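Local coordinates for protein probable oxidoreductase (Mycobacterium abscessus, PDB 4EYE) that probably acts as an oxidoreductase of the quinone oxidoreductase branch of the medium-chain dehydrogenase/reductase family, whose substrate is not established, at residues R91-P94 and E95-I99; P127-P130 and Q131-D134. All blocks are in the same frame, centred on the assembly; numbering follows the deposited sequence.

How the interactions relate
From the N terminus, strand 85-92 runs to its end in a classic beta bulge against Val52, and interaction 1 (91-99) closes the turn that follows it, on the way to strand 104-108. The chain then passes through strands 104-108, 117-120 and 125-127 before interaction 2 (127-134) closes a second turn, between strand 125-127 and helix 134-140. The two turns are in series, neither nested nor crossed, with centres about 19 Å apart and nearest atoms about 7 Å apart. Interaction 1 links neighbouring strands at the surface; interaction 2 is more buried and joins the sheet to helix 134-140, beside helix 293-306.

Interaction 1. Residues R91-P94 and E95-I99; sequences RSAP and EGSGI
With OG set between the backbone N and the carbonyl carbon (chi1 59°), Ser97 turns its hydroxyl back onto Pro94 O, while Ile99, its CG2 anti to the backbone N, lays that methyl against Ala93 CB. Ser97 OG donates to Pro94 O at 2.7 Å, lying in the plane of the carbonyl. The same oxygen takes a longer bond from Ser97 N, 3.3 Å from Pro94 O, whose donor stands 47° above that plane. Two donors of one residue thus hold the Pro94 carbonyl from different directions. Ser97 OG also accepts from Ile99 N at 3.2 Å, so one hydroxyl joins the first residue of the turn to Ile99, two residues past its end. The pyrrolidine of Pro94 lies beside the hydroxyl, its CD 3.7 Å from Ser97 OG. Gly96 takes the third position of the turn with a positive phi of 82°.

Beyond the turn the chain doubles back beside Ala93. Ile99 CG2 meets Ala93 CB at 3.8 Å, a small apolar patch that Val51 of strand 51-55 extends. A water donates to both Ala93 O, at 2.8 Å, and Ile99 O, bridging two carbonyls that could not bond to each other. Before the turn, Arg91 forms a salt bridge with Asp54. Pro94 to Ser97 is a type II beta turn with glycine at its third position, running into an ST turn at Ser97; together they reverse the chain after strand 85-92 in the GroES-like domain of this dehydrogenase family.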
ATOM      1  N   ARG A  91      -3.690  -3.694 -23.277  1.00 21.80           N
ATOM      2  CA  ARG A  91      -3.351  -3.629 -24.701  1.00 22.67           C
ATOM      3  C   ARG A  91      -3.288  -5.037 -25.340  1.00 23.19           C
ATOM      4  O   ARG A  91      -3.897  -5.263 -26.370  1.00 23.73           O
ATOM      5  CB  ARG A  91      -2.012  -2.957 -24.885  1.00 23.50           C
ATOM      6  CG  ARG A  91      -1.510  -2.893 -26.323  1.00 24.80           C
ATOM      7  CD  ARG A  91      -0.298  -2.003 -26.481  1.00 25.22           C
ATOM      8  NE  ARG A  91      -0.634  -0.587 -26.317  1.00 25.84           N
ATOM      9  CZ  ARG A  91      -1.075   0.214 -27.302  1.00 26.80           C
ATOM     10  NH1 ARG A  91      -1.233  -0.236 -28.548  1.00 27.19           N
ATOM     11  NH2 ARG A  91      -1.335   1.479 -27.042  1.00 26.72           N
ATOM     12  N   SER A  92      -2.605  -5.987 -24.706  1.00 22.93           N
ATOM     13  CA  SER A  92      -2.604  -7.373 -25.153  1.00 23.33           C
ATOM     14  C   SER A  92      -2.597  -8.342 -23.958  1.00 23.76           C
ATOM     15  O   SER A  92      -2.166  -7.985 -22.823  1.00 22.71           O
ATOM     16  CB  SER A  92      -1.411  -7.668 -26.060  1.00 23.62           C
ATOM     17  OG  SER A  92      -0.164  -7.468 -25.389  1.00 22.91           O
ATOM     18  N   ALA A  93      -3.074  -9.553 -24.240  1.00 24.33           N
ATOM     19  CA  ALA A  93      -3.199 -10.607 -23.243  1.00 25.19           C
ATOM     20  C   ALA A  93      -3.353 -11.962 -23.963  1.00 26.74           C
ATOM     21  O   ALA A  93      -3.899 -12.019 -25.064  1.00 27.43           O
ATOM     22  CB  ALA A  93      -4.374 -10.351 -22.326  1.00 24.88           C
ATOM     23  N   PRO A  94      -2.855 -13.050 -23.351  1.00 27.76           N
ATOM     24  CA  PRO A  94      -2.977 -14.357 -23.993  1.00 29.38           C
ATOM     25  C   PRO A  94      -4.400 -14.907 -24.032  1.00 31.12           C
ATOM     26  O   PRO A  94      -5.235 -14.581 -23.169  1.00 29.49           O
ATOM     27  CB  PRO A  94      -2.133 -15.291 -23.094  1.00 28.84           C
ATOM     28  CG  PRO A  94      -1.452 -14.425 -22.113  1.00 28.28           C
ATOM     29  CD  PRO A  94      -2.287 -13.167 -22.010  1.00 27.45           C
ATOM     30  N   GLU A  95      -4.636 -15.787 -25.017  1.00 34.92           N
ATOM     31  CA  GLU A  95      -5.878 -16.548 -25.145  1.00 36.28           C
ATOM     32  C   GLU A  95      -6.072 -17.376 -23.904  1.00 35.78           C
ATOM     33  O   GLU A  95      -5.131 -17.984 -23.382  1.00 36.15           O
ATOM     34  CB  GLU A  95      -5.807 -17.483 -26.360  1.00 41.30           C
ATOM     35  CG  GLU A  95      -5.603 -16.780 -27.687  1.00 43.41           C
ATOM     36  CD  GLU A  95      -6.663 -15.753 -27.919  1.00 46.34           C
ATOM     37  OE1 GLU A  95      -7.834 -16.159 -28.068  1.00 49.56           O
ATOM     38  OE2 GLU A  95      -6.326 -14.550 -27.934  1.00 49.51           O
ATOM     39  N   GLY A  96      -7.290 -17.390 -23.402  1.00 34.87           N
ATOM     40  CA  GLY A  96      -7.597 -18.233 -22.277  1.00 33.87           C
ATOM     41  C   GLY A  96      -7.204 -17.663 -20.925  1.00 33.22           C
ATOM     42  O   GLY A  96      -7.476 -18.302 -19.908  1.00 31.66           O
ATOM     43  N   SER A  97      -6.588 -16.467 -20.892  1.00 31.61           N
ATOM     44  CA  SER A  97      -6.255 -15.845 -19.618  1.00 31.43           C
ATOM     45  C   SER A  97      -7.536 -15.275 -18.986  1.00 32.26           C
ATOM     46  O   SER A  97      -7.541 -14.939 -17.797  1.00 33.00           O
ATOM     47  CB  SER A  97      -5.216 -14.713 -19.770  1.00 30.12           C
ATOM     48  OG  SER A  97      -5.674 -13.688 -20.636  1.00 28.77           O
ATOM     49  N   GLY A  98      -8.577 -15.106 -19.803  1.00 32.77           N
ATOM     50  CA  GLY A  98      -9.793 -14.416 -19.384  1.00 33.12           C
ATOM     51  C   GLY A  98      -9.608 -12.900 -19.293  1.00 32.55           C
ATOM     52  O   GLY A  98     -10.449 -12.220 -18.725  1.00 34.29           O
ATOM     53  N   ILE A  99      -8.496 -12.383 -19.834  1.00 30.18           N
ATOM     54  CA  ILE A  99      -8.213 -10.957 -19.864  1.00 28.64           C
ATOM     55  C   ILE A  99      -8.239 -10.534 -21.323  1.00 27.93           C
ATOM     56  O   ILE A  99      -7.682 -11.214 -22.161  1.00 27.80           O
ATOM     57  CB  ILE A  99      -6.812 -10.651 -19.251  1.00 28.13           C
ATOM     58  CG1 ILE A  99      -6.708 -11.166 -17.793  1.00 27.99           C
ATOM     59  CG2 ILE A  99      -6.511  -9.169 -19.392  1.00 27.03           C
ATOM     60  CD1 ILE A  99      -5.269 -11.409 -17.313  1.00 27.73           C
TER
HETATM   61  O   HOH W   1      -6.700 -11.687 -24.950  1.00 43.23           O

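Interaction 2. Residues P127-P130 and Q131-D134; sequences PTPP and QLDD
A type I beta turn from Pro129 to Leu132 leads from strand 125-127 into helix 134-140, and Leu132 packs back on Pro129 across it. Leu132 N donates to Pro129 O over 3.1 Å with an N-H...O angle of 166°, nearly straight at the hydrogen although the donor stands 49° above the carbonyl plane. The side chains of the same two residues also cross at a slant. Leu132 CG, anti to its own carbonyl carbon, carries CD1 to 4.1 Å from Pro129 CG, and CG itself rests against Pro129 CB. Leu140 of the following helix touches both side chains, Met106 of strand 104-108 adds to the packing on Pro129, and Val305 of helix 293-306 adds to that on Leu132.

Pro130 and Gln131, the two central residues of the turn, lie alongside each other on its exposed side. A bend at chi2 (97°) brings OE1 of Gln131 over the face of the Pro130 ring, 3.7 Å from Pro130 CD and 4.0 Å from Pro129 CB; these are packing contacts.

Past the turn, Asp133 is the N-cap of helix 134-140: its OD1 accepts from Glu136 N, while OD2 forms a salt bridge with Arg316. In this way the cap joins the helix start to strand 313-318. Thr128 and Asp134, at the two ends of the corner, are linked through a water 2.6 Å from Thr128 OG1 and 2.7 Å from Asp134 OD1. Arg104 forms a salt bridge with that carboxylate oxygen and also donates to Leu132 O, tying strand 104-108 to the start of the helix.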
ATOM      1  N   PRO A 127      -9.034  -7.356 -12.032  1.00 19.90           N
ATOM      2  CA  PRO A 127     -10.019  -6.454 -12.571  1.00 19.91           C
ATOM      3  C   PRO A 127     -10.255  -5.228 -11.687  1.00 19.58           C
ATOM      4  O   PRO A 127     -10.491  -5.343 -10.489  1.00 19.36           O
ATOM      5  CB  PRO A 127     -11.303  -7.321 -12.697  1.00 20.50           C
ATOM      6  CG  PRO A 127     -11.113  -8.429 -11.703  1.00 20.66           C
ATOM      7  CD  PRO A 127      -9.612  -8.636 -11.565  1.00 20.26           C
ATOM      8  N   THR A 128     -10.210  -4.041 -12.313  1.00 19.46           N
ATOM      9  CA  THR A 128     -10.391  -2.788 -11.604  1.00 19.34           C
ATOM     10  C   THR A 128     -11.858  -2.605 -11.170  1.00 19.58           C
ATOM     11  O   THR A 128     -12.740  -2.682 -12.000  1.00 19.65           O
ATOM     12  CB  THR A 128     -10.030  -1.588 -12.519  1.00 19.35           C
ATOM     13  OG1 THR A 128      -8.641  -1.679 -12.889  1.00 19.21           O
ATOM     14  CG2 THR A 128     -10.367  -0.247 -11.780  1.00 19.22           C
ATOM     15  N   PRO A 129     -12.120  -2.323  -9.868  1.00 19.69           N
ATOM     16  CA  PRO A 129     -13.531  -2.151  -9.460  1.00 20.11           C
ATOM     17  C   PRO A 129     -14.192  -1.026 -10.253  1.00 20.52           C
ATOM     18  O   PRO A 129     -13.579   0.045 -10.453  1.00 20.35           O
ATOM     19  CB  PRO A 129     -13.420  -1.806  -7.992  1.00 19.99           C
ATOM     20  CG  PRO A 129     -12.165  -2.503  -7.544  1.00 19.52           C
ATOM     21  CD  PRO A 129     -11.225  -2.408  -8.696  1.00 19.40           C
ATOM     22  N   PRO A 130     -15.398  -1.277 -10.764  1.00 21.13           N
ATOM     23  CA  PRO A 130     -15.979  -0.242 -11.652  1.00 21.46           C
ATOM     24  C   PRO A 130     -16.266   1.077 -10.959  1.00 21.27           C
ATOM     25  O   PRO A 130     -16.373   2.085 -11.652  1.00 21.74           O
ATOM     26  CB  PRO A 130     -17.271  -0.876 -12.166  1.00 22.12           C
ATOM     27  CG  PRO A 130     -17.594  -1.985 -11.238  1.00 22.26           C
ATOM     28  CD  PRO A 130     -16.258  -2.465 -10.659  1.00 21.65           C
ATOM     29  N   GLN A 131     -16.359   1.099  -9.643  1.00 20.84           N
ATOM     30  CA  GLN A 131     -16.645   2.350  -8.941  1.00 20.94           C
ATOM     31  C   GLN A 131     -15.418   3.295  -8.878  1.00 20.16           C
ATOM     32  O   GLN A 131     -15.568   4.480  -8.538  1.00 20.35           O
ATOM     33  CB  GLN A 131     -17.121   2.065  -7.506  1.00 21.36           C
ATOM     34  CG  GLN A 131     -18.439   1.283  -7.431  1.00 22.26           C
ATOM     35  CD  GLN A 131     -18.251  -0.219  -7.237  1.00 22.08           C
ATOM     36  OE1 GLN A 131     -17.222  -0.785  -7.558  1.00 21.86           O
ATOM     37  NE2 GLN A 131     -19.281  -0.861  -6.729  1.00 22.78           N
ATOM     38  N   LEU A 132     -14.216   2.782  -9.184  1.00 19.26           N
ATOM     39  CA  LEU A 132     -12.981   3.519  -8.954  1.00 18.60           C
ATOM     40  C   LEU A 132     -12.407   4.077 -10.233  1.00 18.51           C
ATOM     41  O   LEU A 132     -12.452   3.440 -11.318  1.00 18.48           O
ATOM     42  CB  LEU A 132     -11.920   2.609  -8.250  1.00 18.14           C
ATOM     43  CG  LEU A 132     -12.312   2.001  -6.895  1.00 17.99           C
ATOM     44  CD1 LEU A 132     -11.109   1.230  -6.336  1.00 17.66           C
ATOM     45  CD2 LEU A 132     -12.826   3.044  -5.906  1.00 17.96           C
ATOM     46  N   ASP A 133     -11.779   5.243 -10.127  1.00 18.46           N
ATOM     47  CA  ASP A 133     -10.919   5.661 -11.203  1.00 18.47           C
ATOM     48  C   ASP A 133      -9.542   4.952 -11.104  1.00 17.99           C
ATOM     49  O   ASP A 133      -9.300   4.225 -10.153  1.00 17.54           O
ATOM     50  CB  ASP A 133     -10.804   7.203 -11.292  1.00 18.86           C
ATOM     51  CG  ASP A 133      -9.948   7.819 -10.214  1.00 18.65           C
ATOM     52  OD1 ASP A 133      -9.096   7.139  -9.583  1.00 18.30           O
ATOM     53  OD2 ASP A 133     -10.094   9.032 -10.021  1.00 18.98           O
ATOM     54  N   ASP A 134      -8.681   5.143 -12.102  1.00 17.89           N
ATOM     55  CA  ASP A 134      -7.387   4.425 -12.168  1.00 17.84           C
ATOM     56  C   ASP A 134      -6.422   4.738 -11.026  1.00 17.07           C
ATOM     57  O   ASP A 134      -5.723   3.865 -10.560  1.00 16.70           O
ATOM     58  CB  ASP A 134      -6.707   4.608 -13.545  1.00 18.36           C
ATOM     59  CG  ASP A 134      -7.507   3.954 -14.637  1.00 19.36           C
ATOM     60  OD1 ASP A 134      -8.320   3.038 -14.367  1.00 20.02           O
ATOM     61  OD2 ASP A 134      -7.348   4.324 -15.788  1.00 20.45           O
TER
HETATM   62  O   HOH W   2      -8.038   0.332 -14.435  1.00 20.86           O